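Local coordinates for spore coat polysaccharide biosynthesis protein SpsE (Bacillus subtilis, PDB 1VLI), which probably acts as an N-acylneuraminate-9-phosphate synthase-like enzyme in the making of spore coat polysaccharide, at residues N158-S164 against N185-M191. Numbering follows the deposited sequence.
Sequences NRPMIFS and NNQIAIM
The ring of Phe163 rests obliquely against Ile188 and Ile190, and two amides, of Asn185 and Gln187, meet the turn before strand 161-164. Phe163 CG sits between its backbone N and carbonyl carbon (chi1 74°), which lets the end of the ring come over strand 188-191. There CE2 meets Ile188 CG2 at 3.7 Å and CZ meets Ile190 CG1 at 3.7 Å. At the other end, Asn185 ND2 gives a nearly straight bond of 2.8 Å to Arg159 O, which lies in its amide plane. ND2 also bonds Ala155 O. Asn185 OD1 takes two bonds on opposite faces of its plane, from Gln187 N, closing an Asx turn, and from Gln187 NE2. NE2 also reaches Asn158 O (3.1 Å), arriving above the carbonyl plane, while Arg159 NH1 comes from the opposite face. An alanine at Asn185 would remove the amide, and the end of Gln187 would probably be freer to turn and Arg159 O would lose this donor. Four backbone bonds follow in parallel register, from Met161 N to Gln187 O through Met191 N to Phe163 O (2.7 Å). On the face that Ile162 shares with Ala189 and Met191, Ile162 CG2 packs on Met191 CG at 3.5 Å. Ser164 OG is hydrogen-bonded to Lys139 NZ, and the Ser164 side chain lies about 8 Å from the bound zinc ion. Connected by helix 170-181, strands 161-164 and 188-193 form a beta-alpha-beta unit of the NeuB-family TIM barrel.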
loop_
_atom_site.group_PDB
_atom_site.type_symbol
_atom_site.label_atom_id
_atom_site.label_comp_id
_atom_site.label_asym_id
_atom_site.label_seq_id
_atom_site.Cartn_x
_atom_site.Cartn_y
_atom_site.Cartn_z
ATOM N N ASN A 158 -16.806 3.082 1.338
ATOM C CA ASN A 158 -16.878 4.504 0.999
ATOM C C ASN A 158 -15.895 5.489 1.635
ATOM O O ASN A 158 -16.159 6.675 1.764
ATOM C CB ASN A 158 -18.312 5.028 0.987
ATOM C CG ASN A 158 -18.799 5.297 -0.447
ATOM O OD1 ASN A 158 -19.611 4.519 -0.968
ATOM N ND2 ASN A 158 -18.253 6.366 -1.116
ATOM N N ARG A 159 -14.725 4.990 1.966
ATOM C CA ARG A 159 -13.666 5.837 2.421
ATOM C C ARG A 159 -12.610 5.985 1.332
ATOM O O ARG A 159 -12.565 5.195 0.361
ATOM C CB ARG A 159 -13.087 5.257 3.704
ATOM C CG ARG A 159 -13.976 5.535 4.914
ATOM C CD ARG A 159 -14.058 7.051 5.246
ATOM N NE ARG A 159 -15.171 7.389 6.137
ATOM C CZ ARG A 159 -16.426 7.611 5.737
ATOM N NH1 ARG A 159 -16.756 7.533 4.443
ATOM N NH2 ARG A 159 -17.358 7.905 6.636
ATOM N N PRO A 160 -11.788 7.018 1.458
ATOM C CA PRO A 160 -10.673 7.188 0.555
ATOM C C PRO A 160 -9.797 5.935 0.446
ATOM O O PRO A 160 -9.653 5.158 1.395
ATOM C CB PRO A 160 -9.910 8.349 1.185
ATOM C CG PRO A 160 -10.986 9.150 1.805
ATOM C CD PRO A 160 -11.888 8.133 2.421
HETATM N N MSE A 161 -9.199 5.760 -0.727
HETATM C CA MSE A 161 -8.349 4.620 -0.960
HETATM C C MSE A 161 -7.056 5.032 -1.575
HETATM O O MSE A 161 -7.045 5.841 -2.514
HETATM C CB MSE A 161 -9.094 3.661 -1.802
HETATM C CG MSE A 161 -10.040 2.918 -0.900
HETATM SE SE MSE A 161 -10.971 1.534 -1.650
HETATM C CE MSE A 161 -9.524 0.252 -2.140
ATOM N N ILE A 162 -5.962 4.565 -0.983
ATOM C CA ILE A 162 -4.626 4.887 -1.492
ATOM C C ILE A 162 -3.986 3.598 -1.912
ATOM O O ILE A 162 -3.840 2.700 -1.069
ATOM C CB ILE A 162 -3.765 5.518 -0.402
ATOM C CG1 ILE A 162 -4.488 6.699 0.244
ATOM C CG2 ILE A 162 -2.409 5.955 -0.969
ATOM C CD1 ILE A 162 -3.816 7.178 1.513
ATOM N N PHE A 163 -3.633 3.464 -3.192
ATOM C CA PHE A 163 -2.974 2.218 -3.587
ATOM C C PHE A 163 -1.609 2.426 -4.226
ATOM O O PHE A 163 -1.367 3.426 -4.884
ATOM C CB PHE A 163 -3.900 1.256 -4.331
ATOM C CG PHE A 163 -4.221 1.654 -5.744
ATOM C CD1 PHE A 163 -3.351 1.315 -6.814
ATOM C CD2 PHE A 163 -5.418 2.302 -6.036
ATOM C CE1 PHE A 163 -3.678 1.615 -8.107
ATOM C CE2 PHE A 163 -5.743 2.634 -7.358
ATOM C CZ PHE A 163 -4.881 2.273 -8.398
ATOM N N SER A 164 -0.698 1.501 -3.954
ATOM C CA SER A 164 0.658 1.640 -4.379
ATOM C C SER A 164 0.890 0.822 -5.645
ATOM O O SER A 164 0.120 -0.078 -5.966
ATOM C CB SER A 164 1.562 1.212 -3.245
ATOM O OG SER A 164 1.840 2.332 -2.409
ATOM N N ASN A 185 -17.162 4.257 -5.544
ATOM C CA ASN A 185 -16.186 5.036 -4.800
ATOM C C ASN A 185 -15.207 5.740 -5.747
ATOM O O ASN A 185 -14.462 5.085 -6.461
ATOM C CB ASN A 185 -15.444 4.120 -3.822
ATOM C CG ASN A 185 -14.634 4.886 -2.796
ATOM O OD1 ASN A 185 -14.304 6.039 -3.006
ATOM N ND2 ASN A 185 -14.313 4.242 -1.672
ATOM N N ASN A 186 -15.204 7.070 -5.751
ATOM C CA ASN A 186 -14.297 7.817 -6.609
ATOM C C ASN A 186 -13.240 8.634 -5.874
ATOM O O ASN A 186 -12.659 9.526 -6.469
ATOM C CB ASN A 186 -15.047 8.651 -7.692
ATOM C CG ASN A 186 -15.952 9.718 -7.104
ATOM N N GLN A 187 -12.952 8.289 -4.619
ATOM C CA GLN A 187 -11.911 8.962 -3.802
ATOM C C GLN A 187 -10.635 8.129 -3.781
ATOM O O GLN A 187 -10.333 7.453 -2.786
ATOM C CB GLN A 187 -12.401 9.169 -2.359
ATOM C CG GLN A 187 -13.874 9.550 -2.263
ATOM C CD GLN A 187 -14.482 9.204 -0.913
ATOM O OE1 GLN A 187 -14.374 10.002 0.006
ATOM N NE2 GLN A 187 -15.131 8.014 -0.793
ATOM N N ILE A 188 -9.906 8.167 -4.895
ATOM C CA ILE A 188 -8.778 7.256 -5.144
ATOM C C ILE A 188 -7.490 8.049 -5.282
ATOM O O ILE A 188 -7.492 9.108 -5.894
ATOM C CB ILE A 188 -9.040 6.476 -6.423
ATOM C CG1 ILE A 188 -10.323 5.680 -6.293
ATOM C CG2 ILE A 188 -7.868 5.566 -6.783
ATOM C CD1 ILE A 188 -10.821 5.130 -7.628
ATOM N N ALA A 189 -6.409 7.553 -4.668
ATOM C CA ALA A 189 -5.054 8.116 -4.820
ATOM C C ALA A 189 -4.150 6.955 -5.222
ATOM O O ALA A 189 -4.274 5.850 -4.671
ATOM C CB ALA A 189 -4.549 8.761 -3.541
ATOM N N ILE A 190 -3.245 7.212 -6.161
ATOM C CA ILE A 190 -2.393 6.160 -6.745
ATOM C C ILE A 190 -0.958 6.560 -6.441
ATOM O O ILE A 190 -0.549 7.634 -6.835
ATOM C CB ILE A 190 -2.609 6.107 -8.283
ATOM C CG1 ILE A 190 -4.095 5.872 -8.611
ATOM C CG2 ILE A 190 -1.718 5.033 -8.933
ATOM C CD1 ILE A 190 -4.404 5.691 -10.080
HETATM N N MSE A 191 -0.208 5.727 -5.711
HETATM C CA MSE A 191 1.176 6.065 -5.379
HETATM C C MSE A 191 2.123 5.395 -6.374
HETATM O O MSE A 191 2.028 4.212 -6.613
HETATM C CB MSE A 191 1.551 5.625 -3.982
HETATM C CG MSE A 191 0.542 6.039 -2.848
HETATM SE SE MSE A 191 0.535 7.944 -2.585
HETATM C CE MSE A 191 2.136 8.113 -1.479
#